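Local coordinates for putative Nitroreductase (Anabaena variabilis ATCC 29413, PDB 3EO7), which binds flavin mononucleotide and is probably an oxidoreductase of the nitroreductase family, at residues Q7-H12 and A257-Y262; Y374-L379 and I445-D450. All blocks are in the same frame, centred on the assembly; numbering follows the deposited sequence. Where two conformers were deposited one is given.

Contact 1: residues Q7-H12 and A257-Y262. With ACT (acetate ion), chain H.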
loop_
_atom_site.group_PDB
_atom_site.type_symbol
_atom_site.label_atom_id
_atom_site.label_comp_id
_atom_site.label_asym_id
_atom_site.label_seq_id
_atom_site.Cartn_x
_atom_site.Cartn_y
_atom_site.Cartn_z
ATOM N N GLN A 7 -21.339 0.959 17.437
ATOM C CA GLN A 7 -20.228 1.045 16.499
ATOM C C GLN A 7 -18.971 1.530 17.240
ATOM O O GLN A 7 -19.071 2.291 18.204
ATOM C CB GLN A 7 -20.533 2.043 15.378
ATOM C CG GLN A 7 -21.550 1.592 14.347
ATOM C CD GLN A 7 -21.433 2.373 13.031
ATOM O OE1 GLN A 7 -21.020 3.540 13.007
ATOM N NE2 GLN A 7 -21.782 1.711 11.925
ATOM N N SER A 8 -17.806 1.098 16.782
ATOM C CA SER A 8 -16.566 1.619 17.328
ATOM C C SER A 8 -16.128 2.754 16.389
ATOM O O SER A 8 -16.697 2.943 15.297
ATOM C CB SER A 8 -15.495 0.533 17.451
ATOM O OG SER A 8 -15.097 0.113 16.173
ATOM N N ILE A 9 -15.080 3.466 16.793
ATOM C CA ILE A 9 -14.642 4.652 16.063
ATOM C C ILE A 9 -14.223 4.346 14.623
ATOM O O ILE A 9 -14.480 5.153 13.749
ATOM C CB ILE A 9 -13.560 5.468 16.867
ATOM C CG1 ILE A 9 -13.256 6.828 16.182
ATOM C CG2 ILE A 9 -12.313 4.621 17.073
ATOM C CD1 ILE A 9 -14.439 7.803 16.069
ATOM N N ALA A 10 -13.625 3.184 14.346
ATOM C CA ALA A 10 -13.265 2.846 12.951
ATOM C C ALA A 10 -14.512 2.697 12.050
ATOM O O ALA A 10 -14.505 3.119 10.887
ATOM C CB ALA A 10 -12.414 1.598 12.908
ATOM N N GLN A 11 -15.574 2.087 12.586
ATOM C CA GLN A 11 -16.844 1.984 11.848
ATOM C C GLN A 11 -17.459 3.360 11.597
ATOM O O GLN A 11 -17.919 3.655 10.482
ATOM C CB GLN A 11 -17.826 1.082 12.584
ATOM C CG GLN A 11 -17.374 -0.365 12.646
ATOM C CD GLN A 11 -18.261 -1.169 13.540
ATOM O OE1 GLN A 11 -18.262 -1.011 14.767
ATOM N NE2 GLN A 11 -19.037 -2.045 12.933
ATOM N N HIS A 12 -17.400 4.235 12.597
ATOM C CA HIS A 12 -17.934 5.597 12.484
ATOM C C HIS A 12 -17.139 6.379 11.431
ATOM O O HIS A 12 -17.724 7.046 10.565
ATOM C CB HIS A 12 -17.870 6.276 13.859
ATOM C CG HIS A 12 -18.398 7.677 13.891
ATOM N ND1 HIS A 12 -19.739 7.964 13.714
ATOM C CD2 HIS A 12 -17.786 8.860 14.155
ATOM C CE1 HIS A 12 -19.918 9.270 13.823
ATOM N NE2 HIS A 12 -18.758 9.831 14.112
ATOM N N ALA A 257 -7.019 -0.892 21.158
ATOM C CA ALA A 257 -8.307 -0.983 21.829
ATOM C C ALA A 257 -9.423 -0.801 20.804
ATOM O O ALA A 257 -9.176 -0.437 19.659
ATOM C CB ALA A 257 -8.419 0.153 22.911
ATOM N N THR A 258 -10.647 -1.060 21.248
ATOM C CA THR A 258 -11.858 -0.835 20.480
ATOM C C THR A 258 -12.605 0.260 21.245
ATOM O O THR A 258 -12.960 0.097 22.416
ATOM C CB THR A 258 -12.686 -2.109 20.345
ATOM O OG1 THR A 258 -11.900 -3.107 19.678
ATOM C CG2 THR A 258 -13.996 -1.847 19.593
ATOM N N GLU A 259 -12.814 1.387 20.603
ATOM C CA GLU A 259 -13.444 2.531 21.234
ATOM C C GLU A 259 -14.886 2.734 20.794
ATOM O O GLU A 259 -15.147 3.126 19.678
ATOM C CB GLU A 259 -12.632 3.808 20.909
ATOM C CG GLU A 259 -13.230 5.057 21.572
ATOM C CD GLU A 259 -12.712 6.358 20.966
ATOM O OE1 GLU A 259 -11.767 6.315 20.182
ATOM O OE2 GLU A 259 -13.281 7.419 21.252
ATOM N N THR A 260 -15.831 2.501 21.695
ATOM C CA THR A 260 -17.222 2.684 21.372
ATOM C C THR A 260 -17.800 3.954 22.017
ATOM O O THR A 260 -18.879 4.384 21.648
ATOM C CB THR A 260 -18.035 1.432 21.800
ATOM O OG1 THR A 260 -17.826 1.180 23.175
ATOM C CG2 THR A 260 -17.582 0.180 21.021
ATOM N N ASN A 261 -17.079 4.595 22.940
ATOM C CA ASN A 261 -17.605 5.790 23.637
ATOM C C ASN A 261 -17.073 7.119 23.080
ATOM O O ASN A 261 -16.795 8.061 23.822
ATOM C CB ASN A 261 -17.325 5.700 25.147
ATOM C CG ASN A 261 -18.126 6.726 25.970
ATOM O OD1 ASN A 261 -19.149 7.247 25.519
ATOM N ND2 ASN A 261 -17.665 7.001 27.191
ATOM N N TYR A 262 -17.025 7.230 21.762
ATOM C CA TYR A 262 -16.464 8.419 21.123
ATOM C C TYR A 262 -17.467 9.582 21.197
ATOM O O TYR A 262 -18.685 9.368 21.178
ATOM C CB TYR A 262 -16.045 8.146 19.675
ATOM C CG TYR A 262 -17.103 7.496 18.841
ATOM C CD1 TYR A 262 -18.037 8.253 18.139
ATOM C CD2 TYR A 262 -17.182 6.113 18.734
ATOM C CE1 TYR A 262 -19.008 7.647 17.382
ATOM C CE2 TYR A 262 -18.157 5.508 17.959
ATOM C CZ TYR A 262 -19.068 6.274 17.292
ATOM O OH TYR A 262 -20.058 5.687 16.529
HETATM C C ACT H . -9.289 -5.391 20.938
HETATM O O ACT H . -9.634 -4.173 20.815
HETATM O OXT ACT H . -9.293 -6.126 19.924
HETATM C CH3 ACT H . -8.884 -6.003 22.252
#
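Ser8 and Thr260 bring the two backbones together, with their CA atoms 4.2 Å apart. Ser8 holds the N-cap position of helix 9-16, and an irregular loop, 257-262, runs past this helix start. One backbone hydrogen bond joins the segments: Ile9 N donates to Glu259 O over 2.9 Å. The donor lies nearly in line with the C=O bond, but the N-H is bent away, with 132° at the hydrogen. The start of the helix meets this oxygen a second time, by a weaker C-H contact from Ser8 CA. The Ser8 side chain makes no capping bond; its OG is hydrogen-bonded to Asp450, which also binds the backbone N of Ala10 and of Glu259. Ser8 N donates a hydrogen bond to Gln11 OE1, three residues on.

Tyr262 carries most of the side-chain packing. Its CG sits between the backbone N and the carbonyl carbon (chi1 51°), and the ring turns one face to both Ile9 and His12. His12 forms an offset stack with it: centroids are 4.6 Å apart and the planes are 28° apart. Tyr262 CE1 lies over the centre of the imidazole face. Ile9 CD1 makes a CH-pi contact over this same tyrosine face, 4.3 Å from the ring centroid. Gln7 O comes to the ring's edge near CE2. On the other side of Ile9, its CG2 runs alongside the Glu259 side chain, 3.6 Å from OE1, while Glu259 OE2 bonds to Tyr273 of helix 270-276. At the exposed end, the methyl CG2 of Thr258 touches Ser8 CB, and Thr258 OG1 donates to ACT O of an acetate ion, probably from the crystallisation liquor, at 2.8 Å.

Contact 2: residues Y374-L379 and I445-D450; sequences YFDLNL and IAQYGD
Tyr448 and Asp376 make the one direct hydrogen bond of this contact. Tyr448 OH donates to Asp376 OD2 over 3.1 Å. Leu379 CA and Gln447 CA, the nearest such pair, are 9.4 Å apart, so side chains and one water bridge the gap. The carboxylate and the ring stand almost perpendicular, with planes 88° apart. OD2 lies in the plane of the ring at its edge, and the hydroxyl meets OD2 from above the carboxylate plane. The carboxylate reaches the ring because CG of Asp376 lies opposite the backbone N (chi1 -166°). Its other oxygen, OD1, accepts from Asn378 N at 3.0 Å and closes an Asx turn, which fixes the rotation of the group. With an alanine in place of Asp376, the tyrosine hydroxyl and the bridging water would probably lose their acceptor, and the Asx turn would be left unclosed.

The closer packing is beside this bond. Leu379 CD1 lies 3.9 Å from Tyr448 CD2, and its other methyl, CD2, is 3.5 Å from Gln447 NE2. Within the nitroreductase-family fold, the contact joins the loop leading into strand 381-390 to the last turn of helix 441-448. Helix 452-473 backs the loop: Asp459 accepts from the backbone N of Phe375 and Asp376, and Val452 touches Leu379.

The outer side is looser, and Gln447 is exposed there. Its OE1 does not meet the carboxylate directly. The water lies between them, donating to Asp376 OD2 at 2.6 Å and to Gln447 OE1 at 2.8 Å. The amide nitrogen, NE2, turns back to Ser443 O in its own helix.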
loop_
_atom_site.group_PDB
_atom_site.type_symbol
_atom_site.label_atom_id
_atom_site.label_comp_id
_atom_site.label_asym_id
_atom_site.label_seq_id
_atom_site.Cartn_x
_atom_site.Cartn_y
_atom_site.Cartn_z
ATOM N N TYR A 374 2.390 -9.088 5.101
ATOM C CA TYR A 374 1.225 -8.217 5.123
ATOM C C TYR A 374 0.835 -8.125 6.600
ATOM O O TYR A 374 1.288 -8.903 7.434
ATOM C CB TYR A 374 0.061 -8.827 4.351
ATOM C CG TYR A 374 0.278 -8.821 2.849
ATOM C CD1 TYR A 374 1.041 -9.799 2.234
ATOM C CD2 TYR A 374 -0.287 -7.843 2.037
ATOM C CE1 TYR A 374 1.231 -9.796 0.846
ATOM C CE2 TYR A 374 -0.093 -7.849 0.662
ATOM C CZ TYR A 374 0.666 -8.826 0.081
ATOM O OH TYR A 374 0.869 -8.834 -1.279
ATOM N N PHE A 375 -0.087 -7.231 6.922
ATOM C CA PHE A 375 -0.588 -7.115 8.290
ATOM C C PHE A 375 -1.504 -8.290 8.570
ATOM O O PHE A 375 -1.239 -9.093 9.489
ATOM C CB PHE A 375 -1.248 -5.751 8.519
ATOM C CG PHE A 375 -0.296 -4.625 8.375
ATOM C CD1 PHE A 375 0.692 -4.429 9.330
ATOM C CD2 PHE A 375 -0.360 -3.752 7.301
ATOM C CE1 PHE A 375 1.604 -3.407 9.200
ATOM C CE2 PHE A 375 0.557 -2.741 7.162
ATOM C CZ PHE A 375 1.527 -2.548 8.125
ATOM N N ASP A 376 -2.568 -8.444 7.778
ATOM C CA ASP A 376 -3.402 -9.636 7.881
ATOM C C ASP A 376 -4.315 -9.803 6.687
ATOM O O ASP A 376 -5.429 -9.285 6.670
ATOM C CB ASP A 376 -4.217 -9.656 9.190
ATOM C CG ASP A 376 -4.829 -11.028 9.467
ATOM O OD1 ASP A 376 -4.813 -11.870 8.566
ATOM O OD2 ASP A 376 -5.311 -11.255 10.586
ATOM N N LEU A 377 -3.849 -10.532 5.687
ATOM C CA LEU A 377 -4.659 -10.798 4.483
ATOM C C LEU A 377 -5.893 -11.623 4.723
ATOM O O LEU A 377 -6.845 -11.597 3.922
ATOM C CB LEU A 377 -3.813 -11.409 3.389
ATOM C CG LEU A 377 -2.891 -10.469 2.638
ATOM C CD1 LEU A 377 -2.293 -11.214 1.455
ATOM C CD2 LEU A 377 -3.650 -9.228 2.165
ATOM N N ASN A 378 -5.935 -12.329 5.854
ATOM C CA ASN A 378 -7.132 -13.071 6.174
ATOM C C ASN A 378 -8.364 -12.185 6.350
ATOM O O ASN A 378 -9.470 -12.687 6.335
ATOM C CB ASN A 378 -6.941 -13.912 7.406
ATOM C CG ASN A 378 -5.938 -15.025 7.188
ATOM O OD1 ASN A 378 -5.952 -15.705 6.149
ATOM N ND2 ASN A 378 -5.062 -15.216 8.165
ATOM N N LEU A 379 -8.162 -10.871 6.508
ATOM C CA LEU A 379 -9.240 -9.941 6.717
ATOM C C LEU A 379 -9.788 -9.335 5.407
ATOM O O LEU A 379 -10.756 -8.586 5.440
ATOM C CB LEU A 379 -8.772 -8.814 7.628
ATOM C CG LEU A 379 -8.174 -9.223 8.981
ATOM C CD1 LEU A 379 -7.754 -7.985 9.770
ATOM C CD2 LEU A 379 -9.181 -10.066 9.767
ATOM N N ILE A 445 -12.215 -5.518 13.394
ATOM C CA ILE A 445 -12.059 -4.733 14.645
ATOM C C ILE A 445 -12.040 -5.670 15.845
ATOM O O ILE A 445 -11.265 -5.477 16.791
ATOM C CB ILE A 445 -13.157 -3.657 14.776
ATOM C CG1 ILE A 445 -12.951 -2.590 13.691
ATOM C CG2 ILE A 445 -13.125 -3.017 16.178
ATOM C CD1 ILE A 445 -14.191 -1.732 13.444
ATOM N N ALA A 446 -12.830 -6.737 15.761
ATOM C CA ALA A 446 -12.886 -7.722 16.845
ATOM C C ALA A 446 -11.521 -8.352 17.070
ATOM O O ALA A 446 -11.171 -8.709 18.204
ATOM C CB ALA A 446 -13.958 -8.818 16.560
ATOM N N GLN A 447 -10.734 -8.440 16.011
ATOM C CA GLN A 447 -9.414 -9.018 16.104
ATOM C C GLN A 447 -8.279 -8.046 16.424
ATOM O O GLN A 447 -7.412 -8.370 17.224
ATOM C CB GLN A 447 -9.105 -9.770 14.819
ATOM C CG GLN A 447 -10.051 -10.952 14.612
ATOM C CD GLN A 447 -9.912 -11.501 13.231
ATOM O OE1 GLN A 447 -8.835 -11.990 12.851
ATOM N NE2 GLN A 447 -10.993 -11.392 12.437
ATOM N N TYR A 448 -8.286 -6.849 15.835
ATOM C CA TYR A 448 -7.161 -5.924 15.991
ATOM C C TYR A 448 -7.535 -4.534 16.509
ATOM O O TYR A 448 -6.708 -3.621 16.517
ATOM C CB TYR A 448 -6.436 -5.753 14.683
ATOM C CG TYR A 448 -5.644 -6.967 14.267
ATOM C CD1 TYR A 448 -4.396 -7.232 14.806
ATOM C CD2 TYR A 448 -6.176 -7.848 13.336
ATOM C CE1 TYR A 448 -3.661 -8.367 14.404
ATOM C CE2 TYR A 448 -5.459 -8.974 12.923
ATOM C CZ TYR A 448 -4.214 -9.218 13.449
ATOM O OH TYR A 448 -3.549 -10.345 13.008
ATOM N N GLY A 449 -8.777 -4.378 16.938
ATOM C CA GLY A 449 -9.246 -3.094 17.400
ATOM C C GLY A 449 -9.388 -2.098 16.257
ATOM O O GLY A 449 -9.289 -2.451 15.066
ATOM N N ASP A 450 -9.625 -0.836 16.601
ATOM C CA ASP A 450 -9.848 0.180 15.581
ATOM C C ASP A 450 -8.660 0.412 14.672
ATOM O O ASP A 450 -8.835 0.816 13.542
ATOM C CB ASP A 450 -10.321 1.482 16.207
ATOM C CG ASP A 450 -11.676 1.324 16.847
ATOM O OD1 ASP A 450 -12.645 1.109 16.083
ATOM O OD2 ASP A 450 -11.740 1.420 18.093
HETATM O O HOH W 1 -7.129 -13.077 10.976
#

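In the fold
Neither contact lies in the deep core, and both lie away from the flavin site. Contact 1 is partly buried and farther out, its centre about 24 Å from the chain centre; contact 2 is a surface contact, its centre at about 15 Å. Their centres are about 15 Å apart. Helix 441-448 and the turn after it serve both: Tyr448 and Gln447 face 374-379, while Ile445 packs on helix 9-16. Asp450 is the direct link, since it ends segment 445-450 and its carboxylate holds both segments of contact 1. Contact 1 relies on close backbones and ring packing, whereas contact 2 spans a wider gap with long side chains and a water.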